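Local coordinates for hemin ABC transporter, periplasmic hemin-binding protein HutB (Vibrio cholerae, PDB 5KHL), which probably binds hemin in the periplasm and delivers it to an ABC transporter for import across the inner membrane, at residues A[163-173]-A[185-195]; A[149-157]-A[200-211]. One frame throughout, in Å; residues are numbered along the deposited sequence.

Interaction 1. Residues A[163-173]-A[185-195]; sequences ANVAGSDTVPD and ASPSITSYKPL
Ile189 O receives the N-H of Ser168 at 2.7 Å, with the donor standing 32° off the carbonyl plane, and the CA-H of Gly167 leans on the same oxygen. Gly167 N and Ser168 O add bonds to the O and N of Ser191, stitching 167-168 to 189-191 through the backbone. The hydroxyls Ser168 OG and Thr190 OG1 add a weak bond at 3.3 Å.

Further along, strands 164-166 and 192-194 pair antiparallel. Val165 and Lys193 form a hydrogen-bonded pair, each N donating to the other's O, Val165 N to Lys193 O at 2.7 Å, and Leu195 N meets Ala163 O almost dead straight at 175°. Strand 192-194 is the outer edge of a five-stranded mixed sheet in one lobe of this periplasmic binding protein, and strand 164-166 joins it to strand 152-156 further in.

On the face carrying Val165, its CB rests on Leu195 CB at 3.7 Å while its CG2 touches the methyl of Ala185. Leu195 reaches on to Met200 and Met203 of helix 197-203.

Across the sheet, the Tyr192 ring takes Thr170 CG2 over one face in a CH-pi contact, 3.9 Å from CG2 to the ring centroid. With chi1 at 65°, Thr170 points OG1 back to its own segment, where it donates to Gly167 O and accepts Asp173 N as the N-cap of helix 171-178; CG2 is left for the ring. Ala166 CB packs obliquely at Tyr192 CE2, 3.7 Å away. Beyond, Tyr192 OH lies 3.0 Å from Pro172 CD and holds a water that weakly accepts Val171 N.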
loop_
_atom_site.group_PDB
_atom_site.type_symbol
_atom_site.label_atom_id
_atom_site.label_comp_id
_atom_site.label_asym_id
_atom_site.label_seq_id
_atom_site.Cartn_x
_atom_site.Cartn_y
_atom_site.Cartn_z
ATOM N N ALA A 163 -16.911 -11.103 2.504
ATOM C CA ALA A 163 -15.589 -11.216 1.884
ATOM C C ALA A 163 -15.474 -10.384 0.614
ATOM O O ALA A 163 -16.116 -10.686 -0.388
ATOM C CB ALA A 163 -15.287 -12.671 1.573
ATOM N N ASN A 164 -14.660 -9.337 0.656
ATOM C CA ASN A 164 -14.445 -8.504 -0.523
ATOM C C ASN A 164 -13.268 -8.945 -1.384
ATOM O O ASN A 164 -12.429 -9.742 -0.966
ATOM C CB ASN A 164 -14.242 -7.049 -0.118
ATOM C CG ASN A 164 -15.534 -6.292 -0.044
ATOM O OD1 ASN A 164 -16.561 -6.842 0.337
ATOM N ND2 ASN A 164 -15.498 -5.028 -0.428
ATOM N N VAL A 165 -13.221 -8.413 -2.601
ATOM C CA VAL A 165 -12.131 -8.708 -3.512
ATOM C C VAL A 165 -11.574 -7.429 -4.153
ATOM O O VAL A 165 -12.285 -6.441 -4.327
ATOM C CB VAL A 165 -12.587 -9.690 -4.595
ATOM C CG1 VAL A 165 -13.551 -9.011 -5.563
ATOM C CG2 VAL A 165 -11.367 -10.277 -5.331
ATOM N N ALA A 166 -10.286 -7.448 -4.472
ATOM C CA ALA A 166 -9.674 -6.344 -5.194
ATOM C C ALA A 166 -9.784 -6.559 -6.683
ATOM O O ALA A 166 -9.151 -7.458 -7.237
ATOM C CB ALA A 166 -8.220 -6.185 -4.802
ATOM N N GLY A 167 -10.602 -5.733 -7.326
ATOM C CA GLY A 167 -10.691 -5.720 -8.770
ATOM C C GLY A 167 -9.699 -4.738 -9.357
ATOM O O GLY A 167 -8.626 -4.514 -8.794
ATOM N N SER A 168 -10.066 -4.146 -10.488
ATOM C CA SER A 168 -9.214 -3.170 -11.156
ATOM C C SER A 168 -8.923 -1.959 -10.262
ATOM O O SER A 168 -9.637 -1.709 -9.283
ATOM C CB SER A 168 -9.865 -2.698 -12.452
ATOM O OG SER A 168 -10.934 -1.801 -12.178
ATOM N N ASP A 169 -7.872 -1.216 -10.606
ATOM C CA ASP A 169 -7.499 0.022 -9.917
ATOM C C ASP A 169 -7.210 -0.090 -8.414
ATOM O O ASP A 169 -7.402 0.867 -7.667
ATOM C CB ASP A 169 -8.583 1.071 -10.122
ATOM C CG ASP A 169 -8.336 1.925 -11.334
ATOM O OD1 ASP A 169 -8.978 1.672 -12.377
ATOM O OD2 ASP A 169 -7.484 2.837 -11.241
ATOM N N THR A 170 -6.712 -1.236 -7.977
ATOM C CA THR A 170 -6.293 -1.398 -6.590
ATOM C C THR A 170 -4.808 -1.752 -6.513
ATOM O O THR A 170 -4.261 -2.392 -7.414
ATOM C CB THR A 170 -7.124 -2.486 -5.876
ATOM O OG1 THR A 170 -6.862 -3.767 -6.475
ATOM C CG2 THR A 170 -8.630 -2.166 -5.950
ATOM N N VAL A 171 -4.148 -1.325 -5.447
ATOM C CA VAL A 171 -2.763 -1.730 -5.236
ATOM C C VAL A 171 -2.617 -3.269 -5.255
ATOM O O VAL A 171 -1.665 -3.777 -5.834
ATOM C CB VAL A 171 -2.186 -1.133 -3.914
ATOM C CG1 VAL A 171 -0.711 -1.465 -3.749
ATOM C CG2 VAL A 171 -2.386 0.360 -3.892
ATOM N N PRO A 172 -3.556 -4.021 -4.638
ATOM C CA PRO A 172 -3.431 -5.473 -4.792
ATOM C C PRO A 172 -3.568 -5.951 -6.239
ATOM O O PRO A 172 -2.914 -6.914 -6.603
ATOM C CB PRO A 172 -4.569 -6.009 -3.923
ATOM C CG PRO A 172 -4.744 -4.990 -2.912
ATOM C CD PRO A 172 -4.569 -3.694 -3.625
ATOM N N ASP A 173 -4.368 -5.284 -7.061
ATOM C CA ASP A 173 -4.404 -5.640 -8.477
ATOM C C ASP A 173 -3.075 -5.404 -9.190
ATOM O O ASP A 173 -2.632 -6.244 -9.972
ATOM C CB ASP A 173 -5.490 -4.873 -9.217
ATOM C CG ASP A 173 -5.473 -5.167 -10.699
ATOM O OD1 ASP A 173 -5.158 -4.262 -11.495
ATOM O OD2 ASP A 173 -5.729 -6.332 -11.049
ATOM N N ALA A 185 -10.393 -11.211 -11.101
ATOM C CA ALA A 185 -11.376 -10.195 -10.752
ATOM C C ALA A 185 -11.211 -8.879 -11.514
ATOM O O ALA A 185 -12.159 -8.099 -11.571
ATOM C CB ALA A 185 -11.321 -9.925 -9.241
ATOM N N SER A 186 -10.027 -8.624 -12.082
ATOM C CA SER A 186 -9.649 -7.262 -12.544
ATOM C C SER A 186 -10.395 -6.702 -13.757
ATOM O O SER A 186 -10.517 -5.489 -13.887
ATOM C CB SER A 186 -8.134 -7.170 -12.825
ATOM O OG SER A 186 -7.733 -7.778 -14.042
ATOM N N PRO A 187 -10.878 -7.560 -14.662
ATOM C CA PRO A 187 -11.758 -6.950 -15.667
ATOM C C PRO A 187 -13.117 -6.542 -15.077
ATOM O O PRO A 187 -13.439 -5.354 -15.004
ATOM C CB PRO A 187 -11.924 -8.059 -16.707
ATOM C CG PRO A 187 -11.598 -9.340 -15.953
ATOM C CD PRO A 187 -10.536 -8.957 -14.982
ATOM N N SER A 188 -13.881 -7.540 -14.636
ATOM C CA SER A 188 -15.260 -7.374 -14.158
ATOM C C SER A 188 -15.458 -6.489 -12.925
ATOM O O SER A 188 -16.505 -5.862 -12.758
ATOM C CB SER A 188 -15.845 -8.753 -13.862
ATOM O OG SER A 188 -14.813 -9.677 -13.570
ATOM N N ILE A 189 -14.473 -6.460 -12.041
ATOM C CA ILE A 189 -14.640 -5.738 -10.789
ATOM C C ILE A 189 -13.766 -4.504 -10.754
ATOM O O ILE A 189 -12.615 -4.514 -11.203
ATOM C CB ILE A 189 -14.305 -6.629 -9.577
ATOM C CG1 ILE A 189 -15.027 -7.959 -9.703
ATOM C CG2 ILE A 189 -14.703 -5.946 -8.282
ATOM C CD1 ILE A 189 -16.508 -7.794 -9.799
ATOM N N THR A 190 -14.314 -3.433 -10.213
ATOM C CA THR A 190 -13.543 -2.218 -10.087
ATOM C C THR A 190 -13.486 -1.839 -8.625
ATOM O O THR A 190 -14.496 -1.876 -7.927
ATOM C CB THR A 190 -14.135 -1.099 -10.951
ATOM O OG1 THR A 190 -14.195 -1.551 -12.320
ATOM C CG2 THR A 190 -13.273 0.147 -10.858
ATOM N N SER A 191 -12.282 -1.531 -8.162
ATOM C CA SER A 191 -12.038 -1.254 -6.752
ATOM C C SER A 191 -12.375 -2.494 -5.908
ATOM O O SER A 191 -12.357 -3.624 -6.401
ATOM C CB SER A 191 -12.842 -0.027 -6.289
ATOM O OG SER A 191 -12.482 0.379 -4.984
ATOM N N TYR A 192 -12.674 -2.277 -4.634
ATOM C CA TYR A 192 -13.006 -3.365 -3.716
ATOM C C TYR A 192 -14.514 -3.629 -3.621
ATOM O O TYR A 192 -15.284 -2.773 -3.217
ATOM C CB TYR A 192 -12.462 -3.051 -2.333
ATOM C CG TYR A 192 -10.962 -2.935 -2.268
ATOM C CD1 TYR A 192 -10.337 -1.710 -2.447
ATOM C CD2 TYR A 192 -10.171 -4.054 -2.018
ATOM C CE1 TYR A 192 -8.968 -1.598 -2.373
ATOM C CE2 TYR A 192 -8.801 -3.955 -1.943
ATOM C CZ TYR A 192 -8.209 -2.719 -2.121
ATOM O OH TYR A 192 -6.850 -2.595 -2.050
ATOM N N LYS A 193 -14.928 -4.826 -3.997
ATOM C CA LYS A 193 -16.340 -5.174 -3.969
ATOM C C LYS A 193 -16.522 -6.549 -3.338
ATOM O O LYS A 193 -15.592 -7.345 -3.316
ATOM C CB LYS A 193 -16.923 -5.145 -5.390
ATOM C CG LYS A 193 -16.686 -3.836 -6.138
ATOM C CD LYS A 193 -17.596 -2.727 -5.658
ATOM C CE LYS A 193 -17.112 -1.373 -6.157
ATOM N NZ LYS A 193 -16.890 -1.357 -7.627
ATOM N N PRO A 194 -17.711 -6.812 -2.782
ATOM C CA PRO A 194 -18.061 -8.169 -2.354
ATOM C C PRO A 194 -17.883 -9.161 -3.495
ATOM O O PRO A 194 -18.284 -8.877 -4.636
ATOM C CB PRO A 194 -19.522 -8.036 -1.962
ATOM C CG PRO A 194 -19.606 -6.670 -1.446
ATOM C CD PRO A 194 -18.701 -5.832 -2.311
ATOM N N LEU A 195 -17.255 -10.294 -3.199
ATOM C CA LEU A 195 -17.027 -11.318 -4.208
ATOM C C LEU A 195 -18.004 -12.459 -4.014
ATOM O O LEU A 195 -17.908 -13.201 -3.034
ATOM C CB LEU A 195 -15.587 -11.840 -4.149
ATOM C CG LEU A 195 -15.221 -12.948 -5.147
ATOM C CD1 LEU A 195 -15.415 -12.482 -6.579
ATOM C CD2 LEU A 195 -13.797 -13.432 -4.935
HETATM O O HOH W 1 -6.154 0.128 -3.262
#

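Interaction 2. Residues A[149-157]-A[200-211]; sequences PKKVLFLLL and MIEMQPDMVLVS
Lys151 and Asp206 are joined by two hydrogen bonds, and Met207 N adds a third to Lys151 O. Asp206 N and Met207 N both donate to that oxygen, the Asp206 amide at 2.7 Å and tilted 35° from the carbonyl plane, the Met207 amide lying in it. In return Asp206 OD2 accepts Lys151 N at 2.7 Å on its anti lone pair; chi1 of -58° sets the carboxylate beside its own backbone N, turned to the amide of Lys151 across the contact. From there strands 152-156 and 207-210 run parallel in the regular zigzag: Met207 O takes Leu153 N, Leu153 O takes Leu209 N, and Leu209 O takes Leu155 N. At the far end Ser211, though poorly ordered, is modelled with N and OG both donating to Leu155 O, and with OG accepting Leu157 N at 2.7 Å.

The apolar contacts fall on two faces. On one, Leu153 splits its methyls, CD1 against Pro205 CG at 3.8 Å and CD2 against Met203 SD, also at 3.8 Å. Leu155 CD1 presses on Val208 CG1 at 3.5 Å, and Met200, bent at its last torsion, brings CE up to both Leu155 methyls. Helix 197-203 thus packs over this side of the sheet. On the other, Val152 CG2 lies alongside Met207 CB, the two side chains pointing the same way. Phe154 stands nearly square to Leu209, with Phe154 CD1 3.7 Å from Leu209 CB. Helix 256-269 covers this side through Ile265 and Leu269, giving the alpha/beta/alpha layering of the lobe.

Lys151 NZ stays 5.3 Å from Asp206 OD2, so no salt bridge forms; it is the backbone amide that probably steadies the carboxylate's charge where the two strands begin to pair.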
loop_
_atom_site.group_PDB
_atom_site.type_symbol
_atom_site.label_atom_id
_atom_site.label_comp_id
_atom_site.label_asym_id
_atom_site.label_seq_id
_atom_site.Cartn_x
_atom_site.Cartn_y
_atom_site.Cartn_z
ATOM N N PRO A 149 0.750 -17.443 -17.208
ATOM C CA PRO A 149 0.584 -16.899 -15.855
ATOM C C PRO A 149 -0.473 -17.648 -15.028
ATOM O O PRO A 149 -1.473 -18.133 -15.574
ATOM C CB PRO A 149 0.137 -15.451 -16.115
ATOM C CG PRO A 149 0.666 -15.126 -17.459
ATOM C CD PRO A 149 0.586 -16.401 -18.239
ATOM N N LYS A 150 -0.244 -17.750 -13.720
ATOM C CA LYS A 150 -1.235 -18.351 -12.832
ATOM C C LYS A 150 -2.316 -17.343 -12.462
ATOM O O LYS A 150 -2.296 -16.207 -12.916
ATOM C CB LYS A 150 -0.576 -18.891 -11.570
ATOM C CG LYS A 150 0.181 -20.184 -11.775
ATOM C CD LYS A 150 1.024 -20.504 -10.555
ATOM C CE LYS A 150 1.658 -21.869 -10.640
ATOM N NZ LYS A 150 2.581 -22.098 -9.481
ATOM N N LYS A 151 -3.264 -17.764 -11.636
ATOM C CA LYS A 151 -4.370 -16.896 -11.236
ATOM C C LYS A 151 -4.295 -16.639 -9.745
ATOM O O LYS A 151 -4.122 -17.566 -8.966
ATOM C CB LYS A 151 -5.720 -17.513 -11.623
ATOM C CG LYS A 151 -5.964 -17.537 -13.125
ATOM C CD LYS A 151 -7.179 -18.361 -13.490
ATOM C CE LYS A 151 -6.873 -19.853 -13.502
ATOM N NZ LYS A 151 -7.944 -20.628 -14.218
ATOM N N VAL A 152 -4.398 -15.369 -9.368
ATOM C CA VAL A 152 -4.224 -14.909 -7.992
ATOM C C VAL A 152 -5.310 -13.898 -7.639
ATOM O O VAL A 152 -5.534 -12.933 -8.374
ATOM C CB VAL A 152 -2.828 -14.244 -7.772
ATOM C CG1 VAL A 152 -2.752 -13.533 -6.397
ATOM C CG2 VAL A 152 -1.717 -15.275 -7.901
ATOM N N LEU A 153 -5.981 -14.117 -6.515
ATOM C CA LEU A 153 -6.931 -13.136 -6.012
ATOM C C LEU A 153 -6.461 -12.580 -4.692
ATOM O O LEU A 153 -5.851 -13.289 -3.883
ATOM C CB LEU A 153 -8.325 -13.739 -5.820
ATOM C CG LEU A 153 -9.201 -14.104 -7.015
ATOM C CD1 LEU A 153 -10.383 -14.919 -6.498
ATOM C CD2 LEU A 153 -9.668 -12.871 -7.778
ATOM N N PHE A 154 -6.773 -11.310 -4.467
ATOM C CA PHE A 154 -6.629 -10.737 -3.151
ATOM C C PHE A 154 -7.999 -10.609 -2.488
ATOM O O PHE A 154 -8.902 -9.985 -3.034
ATOM C CB PHE A 154 -5.945 -9.376 -3.211
ATOM C CG PHE A 154 -5.804 -8.726 -1.868
ATOM C CD1 PHE A 154 -4.678 -8.932 -1.108
ATOM C CD2 PHE A 154 -6.816 -7.932 -1.357
ATOM C CE1 PHE A 154 -4.557 -8.333 0.132
ATOM C CE2 PHE A 154 -6.705 -7.338 -0.131
ATOM C CZ PHE A 154 -5.577 -7.531 0.615
ATOM N N LEU A 155 -8.135 -11.204 -1.306
ATOM C CA LEU A 155 -9.383 -11.146 -0.549
ATOM C C LEU A 155 -9.264 -10.231 0.665
ATOM O O LEU A 155 -8.328 -10.327 1.469
ATOM C CB LEU A 155 -9.818 -12.541 -0.089
ATOM C CG LEU A 155 -10.158 -13.573 -1.164
ATOM C CD1 LEU A 155 -10.558 -14.865 -0.502
ATOM C CD2 LEU A 155 -11.247 -13.081 -2.113
ATOM N N LEU A 156 -10.220 -9.325 0.774
ATOM C CA LEU A 156 -10.283 -8.407 1.887
ATOM C C LEU A 156 -11.327 -8.973 2.812
ATOM O O LEU A 156 -12.521 -8.882 2.523
ATOM C CB LEU A 156 -10.649 -7.004 1.415
ATOM C CG LEU A 156 -10.271 -5.831 2.309
ATOM C CD1 LEU A 156 -8.762 -5.704 2.418
ATOM C CD2 LEU A 156 -10.867 -4.550 1.756
ATOM N N LEU A 157 -10.874 -9.600 3.894
ATOM C CA LEU A 157 -11.769 -10.294 4.823
ATOM C C LEU A 157 -11.923 -9.499 6.116
ATOM O O LEU A 157 -10.951 -8.940 6.611
ATOM C CB LEU A 157 -11.242 -11.704 5.121
ATOM C CG LEU A 157 -10.916 -12.586 3.905
ATOM C CD1 LEU A 157 -10.186 -13.863 4.277
ATOM C CD2 LEU A 157 -12.170 -12.927 3.130
ATOM N N MET A 200 -15.996 -16.595 -7.336
ATOM C CA MET A 200 -14.776 -17.161 -6.780
ATOM C C MET A 200 -14.561 -18.574 -7.282
ATOM O O MET A 200 -13.469 -18.917 -7.750
ATOM C CB MET A 200 -14.801 -17.152 -5.261
ATOM C CG MET A 200 -13.415 -17.406 -4.684
ATOM S SD MET A 200 -13.438 -17.549 -2.899
ATOM C CE MET A 200 -13.942 -15.902 -2.426
ATOM N N ILE A 201 -15.599 -19.391 -7.188
ATOM C CA ILE A 201 -15.558 -20.719 -7.783
ATOM C C ILE A 201 -15.181 -20.649 -9.272
ATOM O O ILE A 201 -14.344 -21.419 -9.750
ATOM C CB ILE A 201 -16.902 -21.435 -7.659
ATOM C CG1 ILE A 201 -17.296 -21.621 -6.199
ATOM C CG2 ILE A 201 -16.842 -22.774 -8.334
ATOM C CD1 ILE A 201 -18.701 -22.209 -6.043
ATOM N N GLU A 202 -15.796 -19.711 -9.988
ATOM C CA GLU A 202 -15.549 -19.551 -11.412
ATOM C C GLU A 202 -14.108 -19.131 -11.713
ATOM O O GLU A 202 -13.488 -19.665 -12.638
ATOM C CB GLU A 202 -16.531 -18.534 -12.013
ATOM C CG GLU A 202 -16.443 -18.402 -13.529
ATOM C CD GLU A 202 -16.384 -19.750 -14.248
ATOM O OE1 GLU A 202 -15.649 -19.846 -15.257
ATOM O OE2 GLU A 202 -17.068 -20.714 -13.827
ATOM N N MET A 203 -13.582 -18.191 -10.923
ATOM C CA MET A 203 -12.242 -17.625 -11.143
ATOM C C MET A 203 -11.102 -18.599 -10.847
ATOM O O MET A 203 -9.982 -18.414 -11.311
ATOM C CB MET A 203 -12.048 -16.364 -10.301
ATOM C CG MET A 203 -12.885 -15.205 -10.749
ATOM S SD MET A 203 -12.883 -13.874 -9.547
ATOM C CE MET A 203 -14.202 -12.825 -10.186
ATOM N N GLN A 204 -11.396 -19.623 -10.063
ATOM C CA GLN A 204 -10.439 -20.687 -9.791
ATOM C C GLN A 204 -9.014 -20.228 -9.422
ATOM O O GLN A 204 -8.043 -20.704 -10.011
ATOM C CB GLN A 204 -10.379 -21.610 -11.005
ATOM C CG GLN A 204 -11.598 -22.497 -11.151
ATOM C CD GLN A 204 -11.699 -23.519 -10.033
ATOM O OE1 GLN A 204 -10.974 -24.513 -10.017
ATOM N NE2 GLN A 204 -12.587 -23.269 -9.085
ATOM N N PRO A 205 -8.889 -19.321 -8.438
ATOM C CA PRO A 205 -7.547 -18.831 -8.099
ATOM C C PRO A 205 -6.581 -19.957 -7.721
ATOM O O PRO A 205 -6.984 -20.929 -7.075
ATOM C CB PRO A 205 -7.801 -17.920 -6.892
ATOM C CG PRO A 205 -9.052 -18.468 -6.272
ATOM C CD PRO A 205 -9.895 -18.907 -7.435
ATOM N N ASP A 206 -5.326 -19.830 -8.139
ATOM C CA ASP A 206 -4.268 -20.749 -7.729
ATOM C C ASP A 206 -3.702 -20.311 -6.387
ATOM O O ASP A 206 -3.220 -21.125 -5.582
ATOM C CB ASP A 206 -3.167 -20.791 -8.782
ATOM C CG ASP A 206 -3.685 -21.216 -10.144
ATOM O OD1 ASP A 206 -4.119 -22.377 -10.267
ATOM O OD2 ASP A 206 -3.654 -20.396 -11.086
ATOM N N MET A 207 -3.775 -19.011 -6.139
ATOM C CA MET A 207 -3.290 -18.470 -4.890
ATOM C C MET A 207 -4.206 -17.371 -4.399
ATOM O O MET A 207 -4.645 -16.511 -5.164
ATOM C CB MET A 207 -1.863 -17.933 -5.058
ATOM C CG MET A 207 -1.302 -17.285 -3.792
ATOM S SD MET A 207 0.282 -16.460 -4.052
ATOM C CE MET A 207 1.405 -17.841 -3.858
ATOM N N VAL A 208 -4.486 -17.384 -3.111
ATOM C CA VAL A 208 -5.231 -16.282 -2.549
ATOM C C VAL A 208 -4.322 -15.482 -1.610
ATOM O O VAL A 208 -3.597 -16.050 -0.792
ATOM C CB VAL A 208 -6.492 -16.789 -1.836
ATOM C CG1 VAL A 208 -7.151 -15.687 -1.019
ATOM C CG2 VAL A 208 -7.450 -17.379 -2.865
ATOM N N LEU A 209 -4.329 -14.161 -1.772
ATOM C CA LEU A 209 -3.628 -13.261 -0.856
ATOM C C LEU A 209 -4.632 -12.648 0.133
ATOM O O LEU A 209 -5.767 -12.353 -0.253
ATOM C CB LEU A 209 -2.899 -12.161 -1.630
ATOM C CG LEU A 209 -1.923 -12.591 -2.725
ATOM C CD1 LEU A 209 -1.293 -11.371 -3.417
ATOM C CD2 LEU A 209 -0.851 -13.532 -2.159
ATOM N N VAL A 210 -4.234 -12.445 1.391
ATOM C CA VAL A 210 -5.221 -11.997 2.376
ATOM C C VAL A 210 -4.921 -10.677 3.066
ATOM O O VAL A 210 -3.789 -10.409 3.457
ATOM C CB VAL A 210 -5.445 -13.056 3.457
ATOM C CG1 VAL A 210 -5.762 -12.411 4.792
ATOM C CG2 VAL A 210 -6.583 -13.972 3.040
ATOM N N SER A 211 -6.000 -9.893 3.191
ATOM C CA SER A 211 -6.086 -8.534 3.754
ATOM C C SER A 211 -5.077 -8.156 4.831
ATOM O O SER A 211 -5.442 -7.691 5.914
ATOM C CB SER A 211 -7.503 -8.318 4.309
ATOM O OG SER A 211 -8.223 -9.543 4.409
#

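Overall arrangement
The two contacts belong to one mixed sheet. Strand 152-156 of interaction 2 neighbours strand 164-166 of interaction 1, joined by probable backbone bonds from Leu156 N to Asn164 O and from Ala166 N to Phe154 O. Along the chain, interaction 1 is nested within the loop that interaction 2 closes. Interaction 2 is the buried centre: parallel strands, mostly aliphatic and methionine side chains with one phenylalanine, a helix on each face. Interaction 1 is the antiparallel margin, partly buried, richer in hydroxyls and loop backbone, with a tyrosine and a water. Helix 197-203 is shared, since Met200 and Met203 pack on Leu195 as well as on Leu153 and Leu155 of strand 152-156.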